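Local coordinates for protein 3',5'-cyclic-nucleotide phosphodiesterase 1 (Saccharomyces cerevisiae, PDB 4OJV) that belongs to the class II phosphodiesterase family of the metallo-hydrolase clan and holds a pair of zinc ions at one edge of a sandwich of two mixed beta-sheets, at residues Ala37-Ala42 with Tyr124-Pro129; Leu158-Asp163 with Pro208-His213; Ser225-Phe230 with Gly243-Asp248; Leu277-Cys282 with Tyr292-Pro297. All blocks are in the same frame, centred on the assembly; numbering follows the deposited sequence.

Contact 1: residues Ala37-Ala42 with Tyr124-Pro129; sequences AVDGGA and YYITHP. With ZN (zinc ion), chain D.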
loop_
_atom_site.group_PDB
_atom_site.type_symbol
_atom_site.label_atom_id
_atom_site.label_comp_id
_atom_site.label_asym_id
_atom_site.label_seq_id
_atom_site.Cartn_x
_atom_site.Cartn_y
_atom_site.Cartn_z
ATOM N N ALA A 37 6.463 16.150 -1.728
ATOM C CA ALA A 37 6.608 14.733 -2.057
ATOM C C ALA A 37 6.784 14.567 -3.563
ATOM O O ALA A 37 6.074 15.201 -4.352
ATOM C CB ALA A 37 5.392 13.949 -1.583
ATOM N N VAL A 38 7.727 13.717 -3.966
ATOM C CA VAL A 38 7.779 13.231 -5.335
ATOM C C VAL A 38 7.246 11.820 -5.320
ATOM O O VAL A 38 7.777 10.941 -4.633
ATOM C CB VAL A 38 9.185 13.289 -5.961
ATOM C CG1 VAL A 38 9.104 12.880 -7.428
ATOM C CG2 VAL A 38 9.781 14.684 -5.815
ATOM N N ASP A 39 6.184 11.626 -6.099
ATOM C CA ASP A 39 5.388 10.413 -6.063
ATOM C C ASP A 39 4.690 10.195 -4.723
ATOM O O ASP A 39 4.823 10.999 -3.786
ATOM C CB ASP A 39 6.140 9.201 -6.619
ATOM C CG ASP A 39 6.107 9.173 -8.138
ATOM O OD1 ASP A 39 5.178 9.808 -8.703
ATOM O OD2 ASP A 39 6.971 8.521 -8.754
ATOM N N GLY A 40 3.921 9.122 -4.649
ATOM C CA GLY A 40 2.923 8.979 -3.608
ATOM C C GLY A 40 2.654 7.541 -3.257
ATOM O O GLY A 40 1.528 7.189 -2.898
ATOM N N GLY A 41 3.690 6.707 -3.316
ATOM C CA GLY A 41 3.617 5.345 -2.775
ATOM C C GLY A 41 3.676 5.429 -1.240
ATOM O O GLY A 41 2.709 5.867 -0.603
ATOM N N ALA A 42 4.781 5.012 -0.624
ATOM C CA ALA A 42 4.934 5.105 0.838
ATOM C C ALA A 42 4.695 6.518 1.384
ATOM O O ALA A 42 5.256 7.466 0.851
ATOM C CB ALA A 42 6.313 4.621 1.228
ATOM N N TYR A 124 2.446 17.324 -3.937
ATOM C CA TYR A 124 2.984 16.106 -4.534
ATOM C C TYR A 124 3.279 16.372 -6.000
ATOM O O TYR A 124 2.460 17.001 -6.686
ATOM C CB TYR A 124 1.960 14.978 -4.488
ATOM C CG TYR A 124 1.588 14.425 -3.137
ATOM C CD1 TYR A 124 0.691 15.091 -2.308
ATOM C CD2 TYR A 124 2.093 13.200 -2.712
ATOM C CE1 TYR A 124 0.326 14.560 -1.078
ATOM C CE2 TYR A 124 1.728 12.658 -1.487
ATOM C CZ TYR A 124 0.846 13.346 -0.682
ATOM O OH TYR A 124 0.445 12.818 0.525
ATOM N N TYR A 125 4.415 15.867 -6.478
ATOM C CA TYR A 125 4.742 15.876 -7.900
ATOM C C TYR A 125 4.747 14.427 -8.342
ATOM O O TYR A 125 5.647 13.664 -7.994
ATOM C CB TYR A 125 6.092 16.574 -8.132
ATOM C CG TYR A 125 6.002 18.044 -7.802
ATOM C CD1 TYR A 125 6.239 18.499 -6.508
ATOM C CD2 TYR A 125 5.616 18.974 -8.767
ATOM C CE1 TYR A 125 6.126 19.847 -6.192
ATOM C CE2 TYR A 125 5.492 20.315 -8.460
ATOM C CZ TYR A 125 5.740 20.740 -7.173
ATOM O OH TYR A 125 5.627 22.076 -6.853
ATOM N N ILE A 126 3.714 14.039 -9.079
ATOM C CA ILE A 126 3.500 12.639 -9.432
ATOM C C ILE A 126 4.067 12.382 -10.820
ATOM O O ILE A 126 3.851 13.177 -11.742
ATOM C CB ILE A 126 1.992 12.273 -9.361
ATOM C CG1 ILE A 126 1.422 12.583 -7.963
ATOM C CG2 ILE A 126 1.761 10.812 -9.745
ATOM C CD1 ILE A 126 2.078 11.844 -6.807
ATOM N N THR A 127 4.809 11.284 -10.956
ATOM C CA THR A 127 5.480 10.990 -12.223
ATOM C C THR A 127 4.575 10.271 -13.220
ATOM O O THR A 127 4.636 10.504 -14.422
ATOM C CB THR A 127 6.768 10.170 -12.002
ATOM O OG1 THR A 127 6.434 8.874 -11.472
ATOM C CG2 THR A 127 7.751 10.920 -11.090
ATOM N N HIS A 128 3.763 9.358 -12.707
ATOM C CA HIS A 128 2.787 8.627 -13.509
ATOM C C HIS A 128 1.798 7.988 -12.576
ATOM O O HIS A 128 2.091 7.837 -11.389
ATOM C CB HIS A 128 3.445 7.629 -14.474
ATOM C CG HIS A 128 4.118 6.436 -13.812
ATOM N ND1 HIS A 128 5.172 6.540 -12.958
ATOM C CD2 HIS A 128 3.866 5.073 -13.964
ATOM C CE1 HIS A 128 5.574 5.292 -12.597
ATOM N NE2 HIS A 128 4.780 4.394 -13.217
ATOM N N PRO A 129 0.605 7.625 -13.074
ATOM C CA PRO A 129 -0.479 7.224 -12.182
ATOM C C PRO A 129 -0.580 5.721 -11.921
ATOM O O PRO A 129 -1.584 5.261 -11.390
ATOM C CB PRO A 129 -1.715 7.741 -12.912
ATOM C CG PRO A 129 -1.360 7.535 -14.351
ATOM C CD PRO A 129 0.109 7.871 -14.444
HETATM ZN ZN ZN D . 5.087 2.254 -13.472
HETATM O O HOH W 1 4.910 1.719 -11.649
#

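Contact 2: residues Leu158-Asp163 with Pro208-His213; sequences LPHTID and PFKVHH. With ZN (zinc ion), chain D.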
loop_
_atom_site.group_PDB
_atom_site.type_symbol
_atom_site.label_atom_id
_atom_site.label_comp_id
_atom_site.label_asym_id
_atom_site.label_seq_id
_atom_site.Cartn_x
_atom_site.Cartn_y
_atom_site.Cartn_z
ATOM N N LEU A 158 2.041 16.182 -15.129
ATOM C CA LEU A 158 1.729 16.395 -16.530
ATOM C C LEU A 158 0.319 15.861 -16.810
ATOM O O LEU A 158 -0.220 15.087 -16.018
ATOM C CB LEU A 158 2.775 15.698 -17.407
ATOM C CG LEU A 158 4.209 16.249 -17.352
ATOM C CD1 LEU A 158 5.115 15.428 -18.256
ATOM C CD2 LEU A 158 4.277 17.730 -17.705
ATOM N N PRO A 159 -0.296 16.270 -17.939
ATOM C CA PRO A 159 -1.658 15.799 -18.229
ATOM C C PRO A 159 -1.844 14.277 -18.243
ATOM O O PRO A 159 -2.886 13.795 -17.801
ATOM C CB PRO A 159 -1.943 16.398 -19.608
ATOM C CG PRO A 159 -1.127 17.647 -19.629
ATOM C CD PRO A 159 0.148 17.300 -18.901
ATOM N N HIS A 160 -0.856 13.514 -18.701
ATOM C CA HIS A 160 -1.010 12.043 -18.747
ATOM C C HIS A 160 -1.232 11.453 -17.369
ATOM O O HIS A 160 -1.786 10.361 -17.226
ATOM C CB HIS A 160 0.175 11.369 -19.446
ATOM C CG HIS A 160 1.434 11.315 -18.610
ATOM N ND1 HIS A 160 2.425 12.218 -18.732
ATOM C CD2 HIS A 160 1.836 10.417 -17.623
ATOM C CE1 HIS A 160 3.412 11.913 -17.866
ATOM N NE2 HIS A 160 3.044 10.819 -17.184
ATOM N N THR A 161 -0.790 12.176 -16.347
ATOM C CA THR A 161 -1.003 11.782 -14.961
ATOM C C THR A 161 -2.302 12.371 -14.423
ATOM O O THR A 161 -3.146 11.642 -13.913
ATOM C CB THR A 161 0.183 12.233 -14.101
ATOM O OG1 THR A 161 1.358 11.529 -14.521
ATOM C CG2 THR A 161 -0.068 11.962 -12.630
ATOM N N ILE A 162 -2.469 13.686 -14.540
ATOM C CA ILE A 162 -3.596 14.351 -13.903
ATOM C C ILE A 162 -4.941 13.875 -14.451
ATOM O O ILE A 162 -5.877 13.628 -13.693
ATOM C CB ILE A 162 -3.458 15.889 -13.981
ATOM C CG1 ILE A 162 -2.229 16.354 -13.181
ATOM C CG2 ILE A 162 -4.738 16.579 -13.518
ATOM C CD1 ILE A 162 -2.277 16.058 -11.690
ATOM N N ASP A 163 -5.017 13.716 -15.772
ATOM C CA ASP A 163 -6.268 13.284 -16.400
ATOM C C ASP A 163 -6.672 11.896 -15.898
ATOM O O ASP A 163 -7.852 11.622 -15.669
ATOM C CB ASP A 163 -6.145 13.297 -17.928
ATOM C CG ASP A 163 -5.989 14.703 -18.505
ATOM O OD1 ASP A 163 -6.256 15.698 -17.800
ATOM O OD2 ASP A 163 -5.606 14.797 -19.689
ATOM N N PRO A 208 9.423 19.826 -15.330
ATOM C CA PRO A 208 9.032 18.449 -15.647
ATOM C C PRO A 208 9.255 18.086 -17.118
ATOM O O PRO A 208 9.035 18.921 -18.006
ATOM C CB PRO A 208 7.537 18.452 -15.335
ATOM C CG PRO A 208 7.099 19.839 -15.685
ATOM C CD PRO A 208 8.271 20.747 -15.399
ATOM N N PHE A 209 9.679 16.846 -17.354
ATOM C CA PHE A 209 9.928 16.334 -18.698
ATOM C C PHE A 209 9.260 14.985 -18.850
ATOM O O PHE A 209 9.367 14.129 -17.967
ATOM C CB PHE A 209 11.429 16.188 -18.927
ATOM C CG PHE A 209 12.143 17.505 -19.022
ATOM C CD1 PHE A 209 12.532 18.179 -17.869
ATOM C CD2 PHE A 209 12.419 18.074 -20.262
ATOM C CE1 PHE A 209 13.176 19.406 -17.949
ATOM C CE2 PHE A 209 13.066 19.304 -20.347
ATOM C CZ PHE A 209 13.440 19.965 -19.187
ATOM N N LYS A 210 8.596 14.785 -19.980
ATOM C CA LYS A 210 7.946 13.521 -20.256
ATOM C C LYS A 210 8.961 12.488 -20.754
ATOM O O LYS A 210 9.874 12.814 -21.519
ATOM C CB LYS A 210 6.842 13.743 -21.282
ATOM C CG LYS A 210 5.876 12.586 -21.436
ATOM C CD LYS A 210 4.759 12.946 -22.407
ATOM C CE LYS A 210 5.243 12.912 -23.848
ATOM N NZ LYS A 210 4.171 13.274 -24.820
ATOM N N VAL A 211 8.796 11.241 -20.316
ATOM C CA VAL A 211 9.636 10.125 -20.754
ATOM C C VAL A 211 8.747 8.913 -21.073
ATOM O O VAL A 211 7.545 8.918 -20.769
ATOM C CB VAL A 211 10.743 9.756 -19.722
ATOM C CG1 VAL A 211 11.682 10.930 -19.467
ATOM C CG2 VAL A 211 10.148 9.238 -18.415
ATOM N N HIS A 212 9.334 7.886 -21.687
ATOM C CA HIS A 212 8.611 6.648 -21.993
ATOM C C HIS A 212 8.694 5.628 -20.885
ATOM O O HIS A 212 9.744 5.458 -20.260
ATOM C CB HIS A 212 9.137 5.996 -23.263
ATOM C CG HIS A 212 8.974 6.832 -24.504
ATOM N ND1 HIS A 212 7.778 7.125 -25.052
ATOM C CD2 HIS A 212 9.930 7.436 -25.296
ATOM C CE1 HIS A 212 7.974 7.874 -26.157
ATOM N NE2 HIS A 212 9.288 8.063 -26.303
ATOM N N HIS A 213 7.608 4.878 -20.704
ATOM C CA HIS A 213 7.503 3.848 -19.659
ATOM C C HIS A 213 6.667 2.685 -20.161
ATOM O O HIS A 213 5.764 2.187 -19.490
ATOM C CB HIS A 213 6.992 4.499 -18.358
ATOM C CG HIS A 213 6.698 3.538 -17.217
ATOM N ND1 HIS A 213 7.429 2.429 -16.973
ATOM C CD2 HIS A 213 5.711 3.576 -16.246
ATOM C CE1 HIS A 213 6.917 1.781 -15.902
ATOM N NE2 HIS A 213 5.879 2.488 -15.446
HETATM ZN ZN ZN D . 5.087 2.254 -13.472
HETATM O O HOH W 1 4.910 1.719 -11.649
#

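Contact 3: residues Ser225-Phe230 with Gly243-Asp248; sequences STFYIF and GDVEQD. With ZN (zinc ion), chain D; ZN (zinc ion), chain E.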
loop_
_atom_site.group_PDB
_atom_site.type_symbol
_atom_site.label_atom_id
_atom_site.label_comp_id
_atom_site.label_asym_id
_atom_site.label_seq_id
_atom_site.Cartn_x
_atom_site.Cartn_y
_atom_site.Cartn_z
ATOM N N SER A 225 5.791 8.640 -18.494
ATOM C CA SER A 225 6.221 8.953 -17.151
ATOM C C SER A 225 6.859 10.344 -17.163
ATOM O O SER A 225 6.782 11.058 -18.180
ATOM C CB SER A 225 7.167 7.855 -16.665
ATOM O OG SER A 225 7.571 8.028 -15.318
ATOM N N THR A 226 7.467 10.743 -16.043
ATOM C CA THR A 226 7.981 12.100 -15.894
ATOM C C THR A 226 9.296 12.067 -15.143
ATOM O O THR A 226 9.459 11.280 -14.205
ATOM C CB THR A 226 6.996 12.964 -15.071
ATOM O OG1 THR A 226 5.652 12.732 -15.508
ATOM C CG2 THR A 226 7.311 14.462 -15.165
ATOM N N PHE A 227 10.222 12.926 -15.566
ATOM C CA PHE A 227 11.405 13.278 -14.790
ATOM C C PHE A 227 11.196 14.700 -14.273
ATOM O O PHE A 227 10.748 15.581 -15.021
ATOM C CB PHE A 227 12.638 13.303 -15.689
ATOM C CG PHE A 227 13.231 11.946 -16.027
ATOM C CD1 PHE A 227 12.598 10.732 -15.743
ATOM C CD2 PHE A 227 14.459 11.906 -16.687
ATOM C CE1 PHE A 227 13.197 9.524 -16.089
ATOM C CE2 PHE A 227 15.053 10.707 -17.037
ATOM C CZ PHE A 227 14.425 9.513 -16.739
ATOM N N TYR A 228 11.511 14.924 -13.002
ATOM C CA TYR A 228 11.437 16.256 -12.417
ATOM C C TYR A 228 12.807 16.784 -12.057
ATOM O O TYR A 228 13.563 16.126 -11.338
ATOM C CB TYR A 228 10.597 16.217 -11.142
ATOM C CG TYR A 228 9.113 16.057 -11.358
ATOM C CD1 TYR A 228 8.329 17.136 -11.755
ATOM C CD2 TYR A 228 8.480 14.829 -11.136
ATOM C CE1 TYR A 228 6.963 17.003 -11.936
ATOM C CE2 TYR A 228 7.115 14.685 -11.320
ATOM C CZ TYR A 228 6.361 15.776 -11.718
ATOM O OH TYR A 228 4.999 15.681 -11.915
ATOM N N ILE A 229 13.115 17.987 -12.539
ATOM C CA ILE A 229 14.273 18.737 -12.049
ATOM C C ILE A 229 13.802 19.712 -10.977
ATOM O O ILE A 229 12.861 20.477 -11.207
ATOM C CB ILE A 229 14.986 19.538 -13.164
ATOM C CG1 ILE A 229 15.329 18.624 -14.347
ATOM C CG2 ILE A 229 16.222 20.250 -12.604
ATOM C CD1 ILE A 229 15.923 19.342 -15.543
ATOM N N PHE A 230 14.451 19.677 -9.815
ATOM C CA PHE A 230 14.252 20.697 -8.784
ATOM C C PHE A 230 15.522 21.517 -8.681
ATOM O O PHE A 230 16.594 20.964 -8.468
ATOM C CB PHE A 230 13.883 20.079 -7.430
ATOM C CG PHE A 230 12.561 19.365 -7.442
ATOM C CD1 PHE A 230 12.481 18.018 -7.794
ATOM C CD2 PHE A 230 11.385 20.054 -7.158
ATOM C CE1 PHE A 230 11.255 17.373 -7.826
ATOM C CE2 PHE A 230 10.155 19.410 -7.191
ATOM C CZ PHE A 230 10.097 18.070 -7.534
ATOM N N GLY A 243 10.560 9.358 -12.504
ATOM C CA GLY A 243 9.591 8.271 -12.567
ATOM C C GLY A 243 10.128 7.091 -13.357
ATOM O O GLY A 243 11.187 7.196 -14.000
ATOM N N ASP A 244 9.383 5.982 -13.327
ATOM C CA ASP A 244 9.752 4.749 -14.037
ATOM C C ASP A 244 10.014 5.103 -15.505
ATOM O O ASP A 244 9.351 5.987 -16.063
ATOM C CB ASP A 244 8.629 3.678 -14.002
ATOM C CG ASP A 244 8.127 3.287 -12.575
ATOM O OD1 ASP A 244 8.775 3.834 -11.619
ATOM O OD2 ASP A 244 7.059 2.483 -12.470
ATOM N N VAL A 245 10.952 4.409 -16.134
ATOM C CA VAL A 245 11.396 4.801 -17.468
ATOM C C VAL A 245 12.074 3.633 -18.171
ATOM O O VAL A 245 12.685 2.769 -17.535
ATOM C CB VAL A 245 12.338 6.039 -17.388
ATOM C CG1 VAL A 245 13.631 5.695 -16.650
ATOM C CG2 VAL A 245 12.641 6.614 -18.770
ATOM N N GLU A 246 11.953 3.626 -19.500
ATOM C CA GLU A 246 12.710 2.730 -20.369
ATOM C C GLU A 246 13.420 3.551 -21.444
ATOM O O GLU A 246 13.053 4.699 -21.711
ATOM C CB GLU A 246 11.783 1.693 -21.011
ATOM C CG GLU A 246 10.719 2.300 -21.902
ATOM C CD GLU A 246 9.891 1.272 -22.638
ATOM O OE1 GLU A 246 9.014 1.704 -23.409
ATOM O OE2 GLU A 246 10.110 0.053 -22.444
ATOM N N GLN A 247 14.441 2.959 -22.053
ATOM C CA GLN A 247 15.127 3.571 -23.192
ATOM C C GLN A 247 14.140 3.891 -24.322
ATOM O O GLN A 247 13.160 3.178 -24.517
ATOM C CB GLN A 247 16.232 2.623 -23.688
ATOM C CG GLN A 247 16.964 3.045 -24.959
ATOM C CD GLN A 247 17.872 1.963 -25.522
ATOM O OE1 GLN A 247 18.974 2.250 -25.994
ATOM N NE2 GLN A 247 17.414 0.714 -25.485
ATOM N N ASP A 248 14.400 4.975 -25.048
ATOM C CA ASP A 248 13.625 5.299 -26.249
ATOM C C ASP A 248 13.937 4.348 -27.407
ATOM O O ASP A 248 15.044 3.821 -27.503
ATOM C CB ASP A 248 13.915 6.729 -26.701
ATOM C CG ASP A 248 13.620 7.760 -25.631
ATOM O OD1 ASP A 248 12.587 7.652 -24.942
ATOM O OD2 ASP A 248 14.425 8.691 -25.500
HETATM ZN ZN ZN D . 5.087 2.254 -13.472
HETATM ZN ZN ZN E . 6.583 1.823 -10.528
HETATM O O HOH W 1 4.910 1.719 -11.649
#

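Contact 4: residues Leu277-Cys282 with Tyr292-Pro297; sequences LVECSC and YGHLSP. With SO4 (sulfate ion), chain B.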
loop_
_atom_site.group_PDB
_atom_site.type_symbol
_atom_site.label_atom_id
_atom_site.label_comp_id
_atom_site.label_asym_id
_atom_site.label_seq_id
_atom_site.Cartn_x
_atom_site.Cartn_y
_atom_site.Cartn_z
ATOM N N LEU A 277 17.998 10.614 -8.844
ATOM C CA LEU A 277 17.263 9.463 -8.321
ATOM C C LEU A 277 16.555 8.798 -9.484
ATOM O O LEU A 277 15.593 9.337 -10.009
ATOM C CB LEU A 277 16.260 9.882 -7.240
ATOM C CG LEU A 277 16.770 10.017 -5.803
ATOM C CD1 LEU A 277 17.830 11.102 -5.670
ATOM C CD2 LEU A 277 15.609 10.281 -4.850
ATOM N N VAL A 278 17.058 7.643 -9.901
ATOM C CA VAL A 278 16.598 7.024 -11.133
ATOM C C VAL A 278 16.516 5.516 -10.943
ATOM O O VAL A 278 17.337 4.921 -10.236
ATOM C CB VAL A 278 17.513 7.400 -12.333
ATOM C CG1 VAL A 278 18.947 6.958 -12.100
ATOM C CG2 VAL A 278 16.973 6.834 -13.641
ATOM N N GLU A 279 15.551 4.888 -11.599
ATOM C CA GLU A 279 15.356 3.466 -11.402
ATOM C C GLU A 279 16.438 2.588 -12.018
ATOM O O GLU A 279 17.065 2.939 -13.031
ATOM C CB GLU A 279 14.004 3.013 -11.947
ATOM C CG GLU A 279 13.860 3.039 -13.466
ATOM C CD GLU A 279 12.954 1.920 -13.944
ATOM O OE1 GLU A 279 11.786 2.202 -14.274
ATOM O OE2 GLU A 279 13.416 0.755 -13.961
ATOM N N CYS A 280 16.601 1.415 -11.415
ATOM C CA CYS A 280 17.115 0.264 -12.135
ATOM C C CYS A 280 16.325 -0.920 -11.604
ATOM O O CYS A 280 16.727 -1.573 -10.641
ATOM C CB CYS A 280 18.622 0.097 -11.948
ATOM S SG CYS A 280 19.328 -1.064 -13.134
ATOM N N SER A 281 15.169 -1.176 -12.210
ATOM C CA SER A 281 14.241 -2.141 -11.643
ATOM C C SER A 281 14.793 -3.554 -11.605
ATOM O O SER A 281 14.466 -4.321 -10.697
ATOM C CB SER A 281 12.929 -2.154 -12.424
ATOM O OG SER A 281 12.184 -0.967 -12.245
ATOM N N CYS A 282 15.597 -3.900 -12.610
ATOM C CA CYS A 282 16.006 -5.280 -12.827
ATOM C C CYS A 282 17.513 -5.403 -12.985
ATOM O O CYS A 282 18.163 -4.476 -13.493
ATOM C CB CYS A 282 15.381 -5.812 -14.107
ATOM S SG CYS A 282 13.589 -5.742 -14.149
ATOM N N TYR A 292 9.973 -5.048 -18.988
ATOM C CA TYR A 292 9.146 -4.175 -19.831
ATOM C C TYR A 292 8.812 -2.853 -19.140
ATOM O O TYR A 292 8.283 -2.840 -18.020
ATOM C CB TYR A 292 7.845 -4.864 -20.267
ATOM C CG TYR A 292 8.014 -6.044 -21.205
ATOM C CD1 TYR A 292 7.368 -7.253 -20.949
ATOM C CD2 TYR A 292 8.809 -5.951 -22.351
ATOM C CE1 TYR A 292 7.512 -8.336 -21.802
ATOM C CE2 TYR A 292 8.960 -7.031 -23.211
ATOM C CZ TYR A 292 8.311 -8.219 -22.930
ATOM O OH TYR A 292 8.454 -9.294 -23.779
ATOM N N GLY A 293 9.140 -1.751 -19.815
ATOM C CA GLY A 293 8.884 -0.400 -19.307
ATOM C C GLY A 293 9.909 0.133 -18.319
ATOM O O GLY A 293 9.738 1.232 -17.791
ATOM N N HIS A 294 10.996 -0.616 -18.110
ATOM C CA HIS A 294 11.976 -0.323 -17.063
ATOM C C HIS A 294 13.393 -0.373 -17.559
ATOM O O HIS A 294 13.641 -0.675 -18.738
ATOM C CB HIS A 294 11.795 -1.300 -15.902
ATOM C CG HIS A 294 10.496 -1.121 -15.161
ATOM N ND1 HIS A 294 10.186 0.020 -14.512
ATOM C CD2 HIS A 294 9.409 -1.968 -15.004
ATOM C CE1 HIS A 294 8.972 -0.103 -13.947
ATOM N NE2 HIS A 294 8.495 -1.317 -14.252
ATOM N N LEU A 295 14.327 -0.084 -16.655
ATOM C CA LEU A 295 15.754 -0.180 -16.935
ATOM C C LEU A 295 16.403 -1.390 -16.284
ATOM O O LEU A 295 15.959 -1.869 -15.233
ATOM C CB LEU A 295 16.478 1.092 -16.474
ATOM C CG LEU A 295 16.059 2.428 -17.093
ATOM C CD1 LEU A 295 16.849 3.568 -16.470
ATOM C CD2 LEU A 295 16.229 2.445 -18.607
ATOM N N SER A 296 17.459 -1.876 -16.934
ATOM C CA SER A 296 18.419 -2.795 -16.340
ATOM C C SER A 296 19.773 -2.076 -16.349
ATOM O O SER A 296 19.876 -0.973 -16.889
ATOM C CB SER A 296 18.495 -4.082 -17.149
ATOM O OG SER A 296 19.280 -3.866 -18.305
ATOM N N PRO A 297 20.821 -2.682 -15.751
ATOM C CA PRO A 297 22.056 -1.910 -15.626
ATOM C C PRO A 297 22.687 -1.443 -16.936
ATOM O O PRO A 297 23.240 -0.345 -16.977
ATOM C CB PRO A 297 22.984 -2.858 -14.853
ATOM C CG PRO A 297 22.034 -3.639 -14.007
ATOM C CD PRO A 297 20.891 -3.915 -14.945
HETATM S S SO4 B . 5.796 -0.857 -12.553
HETATM O O1 SO4 B . 4.467 -1.119 -11.933
HETATM O O2 SO4 B . 6.371 -2.150 -13.030
HETATM O O3 SO4 B . 5.666 0.117 -13.684
HETATM O O4 SO4 B . 6.663 -0.310 -11.478
#

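Contact 1: residues Ala37-Ala42 with Tyr124-Pro129
Asp39 OD2 is held by three groups: Thr127 OG1 donates to it at 2.8 Å along its syn lone pair, and His133 ND1 and Gln21 NE2 hydrogen-bond to it as well. The other oxygen, Asp39 OD1, takes the backbone N of Thr127 at 2.7 Å, nearly straight at 170° though tilted out of the carboxylate plane. With both oxygens held by one residue, the carboxylate can hardly rotate. The two side chains meet at about a right angle, and Thr127, with OG1 set between its backbone N and carbonyl carbon (chi1 65°), also accepts from His128 ND1 at 3.0 Å. Thr127 OG1 lies nearly in the plane of the imidazole, so the relay orients the ring whose NE2 binds zinc at 2.2 Å; Asp39 is thus a second-shell residue of the metal site. Behind it the backbones run parallel, with Tyr125 N to Ala37 O and Asp39 N to Tyr125 O both 2.8 Å. Ala37 CB lies against Tyr124 CD2, 3.6 Å away. The contact lies where adjacent parallel strands 35-38 and 121-125 of the eight-stranded sheet end, with helix 135-140 packed on Tyr124 and Ile126 and strand 222-232 of the second sheet against Val38 and Thr127.

Contact 2: residues Leu158-Asp163 with Pro208-His213
Leu158 forms the close-packed part of this contact, its forked end set between Pro208 and Lys210. Its CD1 comes to 3.9 Å from Lys210 CB, while CD2 meets the proline ring with 4.1 Å to Pro208 CG. The torsions explain the fork: CG stands beside the backbone N, opposite the carbonyl carbon (chi1 -66°), and the chain is then extended (chi2 179°), which sends CD1 outward to the strand and leaves CD2 to branch toward Pro208. Both pairs of side chains cross obliquely, and the packing is by aliphatic groups, without a hydrogen bond between the two segments. The looser side is that of His160 and Lys210, both partly exposed. There His160 CE1 approaches Lys210 CG no closer than 4.4 Å. Lys210 turns at chi3 (76°), its end leads away from the helix, and its amino group makes a cation-pi contact with Tyr224. His160 is instead held by its NE2, which hydrogen-bonds Thr127 O. Leu158 occupies the N-cap position of helix 159-169, and its carbonyl O accepts from Thr161 N and Ile162 N, each at 3.0 Å, so the first turn fixes the residue that carries the packing. At the far end of 208-213, His213 NE2 binds zinc at 2.1 Å; His213 ND1 hydrogen-bonds Gly293 O, which would set the rotation of the ring. A helix that follows a strand of one sheet, packed on a strand of the other that supplies a metal histidine, fits the layered two-sheet architecture of the metallo-beta-lactamase type of fold.

Contact 3: residues Ser225-Phe230 with Gly243-Asp248
The Phe227 ring meets the loop 243-248 with its edge: Gly243 O lies near the ring plane, 3.7 Å from Phe227 CE1, and Val245 CG1 is also in plane, 3.9 Å from Phe227 CZ. Phe227 and Val245 cross at about a right angle, and Phe260 adds an edge-to-face contact with the same ring. Next along the strand, Thr226 CG2 sits over one face of the Tyr228 ring, displaced toward its rim, while Tyr228 OH bonds Ile126 O and Thr226 OG1 bonds Thr127 O. Backbone bonding ties the loop down: Gly243 N donates to Thr226 O at 2.8 Å. A weak bond of 2.8 Å runs from Ser225 OG to Asp244 O; the hydroxyl, anti to the serine N (chi1 -176°), is turned to the loop. The sound bond to Gly243, with the weak one to Asp244 O, places the backbone next to Asp244, whose CB is directed away from the strand. Its OD2 bridges both metals, 2.2 Å from the zinc ion of chain D and 2.1 Å from that of chain E. A bridging aspartate oxygen and a bridging water fit the dinuclear sites of members of this superfamily such as glyoxalase II and RNase Z.

Contact 4: residues Leu277-Cys282 with Tyr292-Pro297
His294 ND1 donates to Glu279 OE1 at 2.7 Å and 177°, using the syn lone pair of that oxygen and staying in the plane of the imidazole ring, although the carboxylate and ring planes are 45° apart. At the other ring nitrogen, His294 NE2 donates to sulfate O2 at 2.6 Å; the sulfate, probably from the crystallisation liquor, is also bound by Lys328. One face of the ring is covered near its rim by Ser281 OG. In this crystal the imidazole is bonded at both nitrogens, though of the two only the Glu279 bond belongs to the protein.

The second shell positions Glu279. Its CG lies between the backbone N and carbonyl carbon, and a bend at chi2 brings the carboxylate back to the turn, where Glu279 OE2 accepts from Ser281 OG at 2.7 Å. Leu295 N reaches Glu279 OE2 at 3.0 Å. Ser281 N adds a third bond to Glu279 OE2, of 3.1 Å. Leu295 N and Ser281 OG approach from opposite faces of the carboxylate. Glu279 OE1 is shared with Val245 N, and Ser281 OG also bonds His326, a zinc ligand, so this network reaches the metal site.

A weak bond of 3.3 Å joins Cys282 N to Leu295 O. Farther out, Cys280 SG touches Pro297 CD at 3.7 Å. The touching parts run 88° to each other: strand 273-279, beside strand 321-325, ends here against the loop leading into helix 297-311, whose Leu300 packs on Val278, Cys280 and Leu295, while helix 336-350 covers Cys280 and Pro297.

How the contacts relate
From the N terminus the four contacts follow in series, neither nested nor crossing. Contact 1 closes a loop of 81 residues between two adjacent strands of the first sheet, and contact 2 a loop of 44 residues that crosses from that sheet's last helical connection to the second sheet. Contact 3 spans 12 residues and contact 4 spans 9, each joining a strand of the second sheet to a loop. Contacts 2 and 3 lie 9 Å apart by their centres, on neighbouring strands 204-215 and 222-232. Contacts 1, 2 and 3 each supply a ligand to the zinc ion of chain D; contact 4 joins through hydrogen bonds to His213 and Val245. Contacts 1 and 4 do not touch.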